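Local atomic coordinates of alpha-galactosidase (Lactobacillus brevis, PDB entry 3MI6), a protein that probably catalyses the hydrolysis of terminal, non-reducing alpha-D-galactose residues from alpha-D-galactosides such as galactose oligosaccharides and galactomannans. Residues F12-D17 against Q132-S137; T19-Q24 against S182-P187; K357-E362 against D617-Q622. One frame throughout, in Å; residues are numbered along the deposited sequence.

Interaction 1: F12-D17 against Q132-S137; sequences FHLQTD and QTLVVS
The strands carrying Phe12 and Leu134 run nearly antiparallel, at 159° between their N-to-C directions, but their axes come no closer than 10.2 Å, a spacing of stacked sheets and not of hydrogen-bonded neighbours. Across the gap the CA atoms of Phe12 and Leu134 are 9.1 Å apart, and the space is bridged by side chains alone. Leu134 puts both methyls against one corner of the Phe12 ring: CD1 of Phe12 lies 3.9 Å from Leu134 CD2 and 4.0 Å from Leu134 CD1. The two side chains cross at about a right angle. With its CG anti to the backbone N (chi1 175°), Leu134 extends its branched end to the phenylalanine. Val136 adds a methyl over one face of the same ring, its CG2 4.4 Å from Phe12 CE1. Two antiparallel sheets pack face to face here, in the manner of a beta-sandwich, in the N-terminal region of a family 36 glycosidase: strand 11-15 belongs to a small four-stranded sheet, strand 132-140 to a large one. Phe12 also meets the ring of Phe23 at about 20° between planes and Tyr108 edge-to-face. Leu14 starts off to one side, yet its end turns in, bringing CD1 to 4.1 Å from Leu134 CD2. Tyr151 and Ile153 of strand 146-154, next to strand 132-140 in the large sheet, also touch Leu14.

Interaction 2: T19-Q24 against S182-P187; sequences TSYIFQ and SQLDLP
Two separate antiparallel sheets of the N-terminal, beta-rich region meet here: strand 19-25, from the small four-stranded sheet, brings Tyr21 against strand 174-186, from another antiparallel sheet, where it pairs with strand 270-274. The closest CA atoms, those of Tyr21 and Leu184, are 10.1 Å apart and no hydrogen bond joins the two segments, which is the evidence for packing between sheets as opposed to strand pairing. The small interface, 76 Å² summed over both sides, rests largely on one aromatic residue. Tyr21 holds CG anti to its own backbone nitrogen (chi1 -168°), and although its CB sets off to one side, the length of the side chain carries its hydroxyl end over to residues 183 and 184. Leu184 comes up obliquely to that ring, its CD1 4.4 Å from Tyr21 CE2, a loose apolar touch. Beyond it, the phenolic OH of Tyr21 stands 3.8 Å from Gln183 O, too far for a hydrogen bond. The ring has further neighbours in Phe23, whose CD1 lies in its plane at the edge, in Tyr36 and in Leu298. On the other segment, Gln183 NE2 makes a weak bond to Asp185 OD2, 3.3 Å long and bent to 131° at the hydrogen, while Asp185 OD1 forms a salt bridge with Arg271 of strand 270-274. The polar end of Tyr21 finds its partners elsewhere, in Glu76 OE2 and Lys162 NZ. If both of those groups are charged, the phenol would probably give its proton to the carboxylate and accept one from the ammonium group, so that this buried hydroxyl is satisfied without drawing on the carbonyl of Gln183.

Interaction 3: K357-E362 against D617-Q622; sequences KRLGIE and DQVKKQ
A single water donates to two backbone carbonyls at once, Leu359 O and Lys620 O, each 3.0 Å from its oxygen, and so joins segments that share no direct hydrogen bond. The fold is the closed barrel of eight parallel strands, the (beta/alpha)8 catalytic domain: helix 346-358 lies between the first and second strands, helix 613-628 after the eighth, so the contact brings the first and last parts of the barrel's outer layer together. After helix 346-358 the chain leaves helical angles at Gly360, in a Schellman motif. Its phi of 96° turns the chain, and Gly360 N bonds back to Lys357 O at 2.9 Å. Just before that turn, Leu359 fits against helix 613-628, where its CA is 4.7 Å from that of Lys620. Its two methyls divide the work. CD1 meets Val619 CG1 at 3.8 Å, with Ile608 and Met611 of nearby loops touching Leu359 and Val619 respectively, while CD2 rests against the base of the Lys620 side chain, 3.7 Å from CB. Lys620 itself leaves with CG anti to the backbone N (chi1 -170°), and its aliphatic part runs along the backbone of residues 358 and 359. CG of Lys620 passes 3.9 Å from Leu359 O, the carbonyl that also takes the water, before the chain bends at chi4 and carries NZ off its extended line.

From the N terminus, strand 11-15 turns through residues 16-18 into strand 19-25, its neighbour in the small sheet. Interaction 1 closes the loop from 12-17 to 132-137; interaction 2 opens inside that loop and closes beyond it, at 182-187, so the two cross along the chain. Their centres are about 11 Å apart, and backbone bonds such as Leu14 N to Tyr21 O probably join them. Together they set one small sheet against two larger ones. Interaction 3 follows in series, closing a 254-residue loop from 357-362 to 617-622 in the barrel domain. It lies on the opposite side of the chain's centre, about 51 Å from interaction 1 between centres.

Interaction 1: F12-D17 against Q132-S137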
loop_
_atom_site.group_PDB
_atom_site.type_symbol
_atom_site.label_atom_id
_atom_site.label_comp_id
_atom_site.label_asym_id
_atom_site.label_seq_id
_atom_site.Cartn_x
_atom_site.Cartn_y
_atom_site.Cartn_z
ATOM N N PHE D 12 20.704 15.517 32.286
ATOM C CA PHE D 12 21.090 16.472 31.273
ATOM C C PHE D 12 19.970 16.589 30.276
ATOM O O PHE D 12 19.475 15.590 29.755
ATOM C CB PHE D 12 22.370 16.007 30.596
ATOM C CG PHE D 12 23.479 15.765 31.561
ATOM C CD1 PHE D 12 24.394 16.764 31.845
ATOM C CD2 PHE D 12 23.574 14.559 32.233
ATOM C CE1 PHE D 12 25.398 16.552 32.752
ATOM C CE2 PHE D 12 24.578 14.342 33.140
ATOM C CZ PHE D 12 25.494 15.340 33.400
ATOM N N HIS D 13 19.592 17.830 30.015
ATOM C CA HIS D 13 18.431 18.144 29.239
ATOM C C HIS D 13 18.796 19.305 28.331
ATOM O O HIS D 13 19.021 20.414 28.782
ATOM C CB HIS D 13 17.313 18.520 30.204
ATOM C CG HIS D 13 15.985 18.764 29.558
ATOM N ND1 HIS D 13 15.844 19.414 28.349
ATOM C CD2 HIS D 13 14.729 18.488 29.986
ATOM C CE1 HIS D 13 14.561 19.511 28.050
ATOM N NE2 HIS D 13 13.863 18.953 29.025
ATOM N N LEU D 14 18.872 19.022 27.037
ATOM C CA LEU D 14 19.128 20.023 26.015
ATOM C C LEU D 14 17.820 20.627 25.417
ATOM O O LEU D 14 16.906 19.894 25.011
ATOM C CB LEU D 14 19.984 19.383 24.922
ATOM C CG LEU D 14 21.476 19.125 25.217
ATOM C CD1 LEU D 14 21.696 18.093 26.302
ATOM C CD2 LEU D 14 22.227 18.724 23.936
ATOM N N GLN D 15 17.725 21.957 25.386
ATOM C CA GLN D 15 16.571 22.654 24.805
ATOM C C GLN D 15 16.942 23.594 23.669
ATOM O O GLN D 15 17.687 24.565 23.859
ATOM C CB GLN D 15 15.805 23.456 25.853
ATOM C CG GLN D 15 14.967 22.618 26.796
ATOM C CD GLN D 15 13.958 23.459 27.537
ATOM O OE1 GLN D 15 14.241 24.595 27.903
ATOM N NE2 GLN D 15 12.769 22.916 27.747
ATOM N N THR D 16 16.419 23.297 22.483
ATOM C CA THR D 16 16.509 24.220 21.368
ATOM C C THR D 16 15.223 25.058 21.388
ATOM O O THR D 16 14.415 24.941 22.319
ATOM C CB THR D 16 16.675 23.465 20.031
ATOM O OG1 THR D 16 15.770 22.356 19.984
ATOM C CG2 THR D 16 18.068 22.923 19.908
ATOM N N ASP D 17 15.016 25.906 20.394
ATOM C CA ASP D 17 13.762 26.628 20.350
ATOM C C ASP D 17 12.520 25.713 20.423
ATOM O O ASP D 17 11.522 26.079 21.060
ATOM C CB ASP D 17 13.713 27.565 19.148
ATOM C CG ASP D 17 14.614 28.770 19.328
ATOM O OD1 ASP D 17 15.141 28.918 20.453
ATOM O OD2 ASP D 17 14.798 29.561 18.371
ATOM N N GLN D 132 25.924 26.216 22.845
ATOM C CA GLN D 132 26.533 25.725 24.069
ATOM C C GLN D 132 27.138 24.350 23.793
ATOM O O GLN D 132 26.601 23.584 23.000
ATOM C CB GLN D 132 25.482 25.607 25.180
ATOM C CG GLN D 132 24.728 26.888 25.527
ATOM C CD GLN D 132 23.907 26.752 26.810
ATOM O OE1 GLN D 132 24.335 27.186 27.876
ATOM N NE2 GLN D 132 22.731 26.139 26.711
ATOM N N THR D 133 28.257 24.029 24.432
ATOM C CA THR D 133 28.815 22.692 24.294
ATOM C C THR D 133 28.845 22.029 25.658
ATOM O O THR D 133 29.373 22.589 26.608
ATOM C CB THR D 133 30.242 22.696 23.684
ATOM O OG1 THR D 133 30.285 23.535 22.532
ATOM C CG2 THR D 133 30.658 21.298 23.277
ATOM N N LEU D 134 28.254 20.842 25.735
ATOM C CA LEU D 134 28.223 20.022 26.938
ATOM C C LEU D 134 29.173 18.861 26.707
ATOM O O LEU D 134 29.065 18.176 25.692
ATOM C CB LEU D 134 26.809 19.482 27.159
ATOM C CG LEU D 134 26.609 18.498 28.319
ATOM C CD1 LEU D 134 26.719 19.200 29.658
ATOM C CD2 LEU D 134 25.285 17.777 28.231
ATOM N N VAL D 135 30.116 18.647 27.622
ATOM C CA VAL D 135 31.048 17.530 27.504
ATOM C C VAL D 135 30.871 16.570 28.665
ATOM O O VAL D 135 31.096 16.933 29.806
ATOM C CB VAL D 135 32.509 17.986 27.494
ATOM C CG1 VAL D 135 33.424 16.792 27.259
ATOM C CG2 VAL D 135 32.730 19.046 26.453
ATOM N N VAL D 136 30.486 15.337 28.376
ATOM C CA VAL D 136 30.164 14.396 29.434
ATOM C C VAL D 136 31.174 13.261 29.464
ATOM O O VAL D 136 31.113 12.346 28.645
ATOM C CB VAL D 136 28.737 13.827 29.264
ATOM C CG1 VAL D 136 28.446 12.790 30.324
ATOM C CG2 VAL D 136 27.725 14.937 29.335
ATOM N N SER D 137 32.087 13.312 30.432
ATOM C CA SER D 137 33.227 12.399 30.465
ATOM C C SER D 137 32.977 11.146 31.306
ATOM O O SER D 137 32.368 11.212 32.364
ATOM C CB SER D 137 34.470 13.143 30.949
ATOM O OG SER D 137 34.683 14.320 30.184
#

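Interaction 2: T19-Q24 against S182-P187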
loop_
_atom_site.group_PDB
_atom_site.type_symbol
_atom_site.label_atom_id
_atom_site.label_comp_id
_atom_site.label_asym_id
_atom_site.label_seq_id
_atom_site.Cartn_x
_atom_site.Cartn_y
_atom_site.Cartn_z
ATOM N N THR D 19 12.825 21.804 20.406
ATOM C CA THR D 19 13.066 20.411 20.769
ATOM C C THR D 19 13.674 20.193 22.167
ATOM O O THR D 19 14.229 21.114 22.778
ATOM C CB THR D 19 13.872 19.672 19.658
ATOM O OG1 THR D 19 15.277 19.903 19.798
ATOM C CG2 THR D 19 13.435 20.155 18.287
ATOM N N SER D 20 13.552 18.966 22.665
ATOM C CA SER D 20 14.176 18.571 23.919
ATOM C C SER D 20 14.851 17.228 23.771
ATOM O O SER D 20 14.195 16.220 23.546
ATOM C CB SER D 20 13.144 18.469 25.052
ATOM O OG SER D 20 12.621 19.739 25.403
ATOM N N TYR D 21 16.167 17.216 23.904
ATOM C CA TYR D 21 16.942 15.990 23.985
ATOM C C TYR D 21 17.293 15.842 25.468
ATOM O O TYR D 21 17.894 16.735 26.054
ATOM C CB TYR D 21 18.202 16.166 23.139
ATOM C CG TYR D 21 19.024 14.920 22.849
ATOM C CD1 TYR D 21 19.799 14.326 23.833
ATOM C CD2 TYR D 21 19.068 14.377 21.568
ATOM C CE1 TYR D 21 20.560 13.212 23.567
ATOM C CE2 TYR D 21 19.832 13.271 21.285
ATOM C CZ TYR D 21 20.580 12.691 22.286
ATOM O OH TYR D 21 21.338 11.577 22.009
ATOM N N ILE D 22 16.889 14.739 26.084
ATOM C CA ILE D 22 17.103 14.543 27.507
ATOM C C ILE D 22 17.744 13.183 27.783
ATOM O O ILE D 22 17.255 12.152 27.300
ATOM C CB ILE D 22 15.775 14.574 28.282
ATOM C CG1 ILE D 22 14.948 15.806 27.922
ATOM C CG2 ILE D 22 16.016 14.505 29.778
ATOM C CD1 ILE D 22 13.488 15.718 28.425
ATOM N N PHE D 23 18.823 13.174 28.568
ATOM C CA PHE D 23 19.365 11.917 29.082
ATOM C C PHE D 23 19.789 11.997 30.546
ATOM O O PHE D 23 19.852 13.082 31.118
ATOM C CB PHE D 23 20.508 11.386 28.210
ATOM C CG PHE D 23 21.722 12.282 28.150
ATOM C CD1 PHE D 23 21.744 13.389 27.317
ATOM C CD2 PHE D 23 22.858 11.985 28.894
ATOM C CE1 PHE D 23 22.859 14.193 27.238
ATOM C CE2 PHE D 23 23.989 12.796 28.823
ATOM C CZ PHE D 23 23.987 13.900 27.991
ATOM N N GLN D 24 20.091 10.841 31.134
ATOM C CA GLN D 24 20.370 10.741 32.560
ATOM C C GLN D 24 21.467 9.725 32.870
ATOM O O GLN D 24 21.499 8.634 32.297
ATOM C CB GLN D 24 19.095 10.355 33.308
ATOM C CG GLN D 24 19.219 10.385 34.819
ATOM C CD GLN D 24 17.903 10.046 35.523
ATOM O OE1 GLN D 24 17.115 9.217 35.046
ATOM N NE2 GLN D 24 17.667 10.681 36.671
ATOM N N SER D 182 27.407 9.021 16.799
ATOM C CA SER D 182 26.158 9.302 17.476
ATOM C C SER D 182 25.305 8.059 17.573
ATOM O O SER D 182 25.223 7.270 16.625
ATOM C CB SER D 182 25.380 10.379 16.730
ATOM O OG SER D 182 24.038 10.416 17.189
ATOM N N GLN D 183 24.679 7.878 18.730
ATOM C CA GLN D 183 23.677 6.844 18.891
ATOM C C GLN D 183 22.422 7.512 19.377
ATOM O O GLN D 183 22.490 8.405 20.217
ATOM C CB GLN D 183 24.124 5.819 19.912
ATOM C CG GLN D 183 23.010 4.968 20.426
ATOM C CD GLN D 183 23.539 3.821 21.238
ATOM O OE1 GLN D 183 24.601 3.296 20.936
ATOM N NE2 GLN D 183 22.802 3.415 22.267
ATOM N N LEU D 184 21.280 7.107 18.832
ATOM C CA LEU D 184 19.990 7.582 19.315
ATOM C C LEU D 184 19.044 6.422 19.483
ATOM O O LEU D 184 18.733 5.723 18.525
ATOM C CB LEU D 184 19.360 8.618 18.380
ATOM C CG LEU D 184 17.922 8.957 18.814
ATOM C CD1 LEU D 184 17.880 9.443 20.289
ATOM C CD2 LEU D 184 17.185 9.941 17.872
ATOM N N ASP D 185 18.575 6.221 20.703
ATOM C CA ASP D 185 17.546 5.229 20.932
ATOM C C ASP D 185 16.192 5.910 21.083
ATOM O O ASP D 185 16.052 6.854 21.866
ATOM C CB ASP D 185 17.866 4.388 22.167
ATOM C CG ASP D 185 19.029 3.426 21.946
ATOM O OD1 ASP D 185 19.356 3.118 20.773
ATOM O OD2 ASP D 185 19.607 2.960 22.953
ATOM N N LEU D 186 15.205 5.439 20.316
ATOM C CA LEU D 186 13.835 5.910 20.432
ATOM C C LEU D 186 12.960 4.775 20.929
ATOM O O LEU D 186 13.283 3.600 20.728
ATOM C CB LEU D 186 13.332 6.404 19.087
ATOM C CG LEU D 186 14.088 7.567 18.440
ATOM C CD1 LEU D 186 13.674 7.710 16.972
ATOM C CD2 LEU D 186 13.873 8.863 19.208
ATOM N N PRO D 187 11.833 5.129 21.573
ATOM C CA PRO D 187 10.928 4.205 22.264
ATOM C C PRO D 187 10.032 3.353 21.352
ATOM O O PRO D 187 9.453 2.398 21.860
ATOM C CB PRO D 187 10.054 5.147 23.100
ATOM C CG PRO D 187 10.638 6.513 22.930
ATOM C CD PRO D 187 11.346 6.514 21.657
#

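Interaction 3: K357-E362 against D617-Q622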
loop_
_atom_site.group_PDB
_atom_site.type_symbol
_atom_site.label_atom_id
_atom_site.label_comp_id
_atom_site.label_asym_id
_atom_site.label_seq_id
_atom_site.Cartn_x
_atom_site.Cartn_y
_atom_site.Cartn_z
ATOM N N LYS D 357 32.352 36.520 -22.478
ATOM C CA LYS D 357 32.267 37.871 -21.946
ATOM C C LYS D 357 31.077 38.652 -22.515
ATOM O O LYS D 357 30.348 39.303 -21.771
ATOM C CB LYS D 357 33.591 38.599 -22.213
ATOM C CG LYS D 357 33.541 40.121 -22.179
ATOM C CD LYS D 357 33.716 40.701 -20.781
ATOM C CE LYS D 357 34.098 42.190 -20.862
ATOM N NZ LYS D 357 34.050 42.891 -19.533
ATOM N N ARG D 358 30.880 38.585 -23.827
ATOM C CA ARG D 358 29.806 39.338 -24.470
ATOM C C ARG D 358 28.448 38.863 -23.986
ATOM O O ARG D 358 27.450 39.556 -24.149
ATOM C CB ARG D 358 29.885 39.239 -25.999
ATOM C CG ARG D 358 31.135 39.879 -26.598
ATOM C CD ARG D 358 31.293 39.557 -28.083
ATOM N NE ARG D 358 32.701 39.384 -28.445
ATOM C CZ ARG D 358 33.151 38.459 -29.295
ATOM N NH1 ARG D 358 32.296 37.618 -29.881
ATOM N NH2 ARG D 358 34.457 38.372 -29.559
ATOM N N LEU D 359 28.427 37.678 -23.384
ATOM C CA LEU D 359 27.201 37.079 -22.881
ATOM C C LEU D 359 26.938 37.471 -21.433
ATOM O O LEU D 359 25.842 37.251 -20.903
ATOM C CB LEU D 359 27.285 35.562 -22.985
ATOM C CG LEU D 359 27.065 35.010 -24.383
ATOM C CD1 LEU D 359 26.945 33.503 -24.324
ATOM C CD2 LEU D 359 25.805 35.634 -24.945
ATOM N N GLY D 360 27.962 38.035 -20.798
ATOM C CA GLY D 360 27.859 38.510 -19.433
ATOM C C GLY D 360 28.352 37.501 -18.420
ATOM O O GLY D 360 28.171 37.689 -17.214
ATOM N N ILE D 361 28.971 36.429 -18.906
ATOM C CA ILE D 361 29.514 35.394 -18.030
ATOM C C ILE D 361 30.680 35.957 -17.215
ATOM O O ILE D 361 31.386 36.847 -17.677
ATOM C CB ILE D 361 29.875 34.123 -18.832
ATOM C CG1 ILE D 361 28.582 33.441 -19.292
ATOM C CG2 ILE D 361 30.702 33.160 -18.004
ATOM C CD1 ILE D 361 28.795 32.276 -20.198
ATOM N N GLU D 362 30.860 35.465 -15.994
ATOM C CA GLU D 362 31.731 36.124 -15.028
ATOM C C GLU D 362 33.049 35.427 -14.725
ATOM O O GLU D 362 33.915 36.003 -14.067
ATOM C CB GLU D 362 30.982 36.337 -13.724
ATOM C CG GLU D 362 30.069 37.520 -13.780
ATOM C CD GLU D 362 29.056 37.519 -12.665
ATOM O OE1 GLU D 362 28.848 36.436 -12.072
ATOM O OE2 GLU D 362 28.469 38.596 -12.389
ATOM N N ASP D 617 21.543 34.982 -27.889
ATOM C CA ASP D 617 20.706 35.978 -27.236
ATOM C C ASP D 617 19.891 35.387 -26.093
ATOM O O ASP D 617 19.661 36.046 -25.069
ATOM C CB ASP D 617 19.771 36.660 -28.231
ATOM C CG ASP D 617 18.851 37.664 -27.560
ATOM O OD1 ASP D 617 19.351 38.729 -27.121
ATOM O OD2 ASP D 617 17.633 37.380 -27.461
ATOM N N GLN D 618 19.443 34.150 -26.276
ATOM C CA GLN D 618 18.684 33.450 -25.250
ATOM C C GLN D 618 19.547 33.290 -24.004
ATOM O O GLN D 618 19.118 33.558 -22.879
ATOM C CB GLN D 618 18.248 32.093 -25.780
ATOM C CG GLN D 618 17.174 31.410 -24.970
ATOM C CD GLN D 618 16.519 30.266 -25.727
ATOM O OE1 GLN D 618 15.713 29.526 -25.166
ATOM N NE2 GLN D 618 16.865 30.116 -27.011
ATOM N N VAL D 619 20.785 32.879 -24.222
ATOM C CA VAL D 619 21.721 32.687 -23.133
ATOM C C VAL D 619 22.030 33.995 -22.421
ATOM O O VAL D 619 21.963 34.067 -21.205
ATOM C CB VAL D 619 23.004 32.043 -23.623
ATOM C CG1 VAL D 619 24.017 32.007 -22.507
ATOM C CG2 VAL D 619 22.712 30.650 -24.115
ATOM N N LYS D 620 22.359 35.027 -23.186
ATOM C CA LYS D 620 22.607 36.355 -22.627
ATOM C C LYS D 620 21.475 36.748 -21.688
ATOM O O LYS D 620 21.700 37.400 -20.670
ATOM C CB LYS D 620 22.734 37.386 -23.756
ATOM C CG LYS D 620 23.235 38.769 -23.365
ATOM C CD LYS D 620 23.599 39.539 -24.638
ATOM C CE LYS D 620 24.529 40.734 -24.392
ATOM N NZ LYS D 620 23.786 41.969 -23.996
ATOM N N LYS D 621 20.253 36.346 -22.025
ATOM C CA LYS D 621 19.105 36.770 -21.235
ATOM C C LYS D 621 18.949 35.923 -19.984
ATOM O O LYS D 621 18.607 36.448 -18.920
ATOM C CB LYS D 621 17.815 36.808 -22.066
ATOM C CG LYS D 621 17.845 37.845 -23.177
ATOM C CD LYS D 621 16.474 38.072 -23.795
ATOM C CE LYS D 621 16.544 39.182 -24.842
ATOM N NZ LYS D 621 15.205 39.536 -25.398
ATOM N N GLN D 622 19.214 34.623 -20.108
ATOM C CA GLN D 622 19.271 33.751 -18.938
ATOM C C GLN D 622 20.244 34.301 -17.885
ATOM O O GLN D 622 19.936 34.317 -16.687
ATOM C CB GLN D 622 19.668 32.330 -19.328
ATOM C CG GLN D 622 18.696 31.633 -20.250
ATOM C CD GLN D 622 19.019 30.160 -20.417
ATOM O OE1 GLN D 622 20.129 29.737 -20.131
ATOM N NE2 GLN D 622 18.048 29.370 -20.871
HETATM O O HOH W 1 23.920 38.908 -19.385
#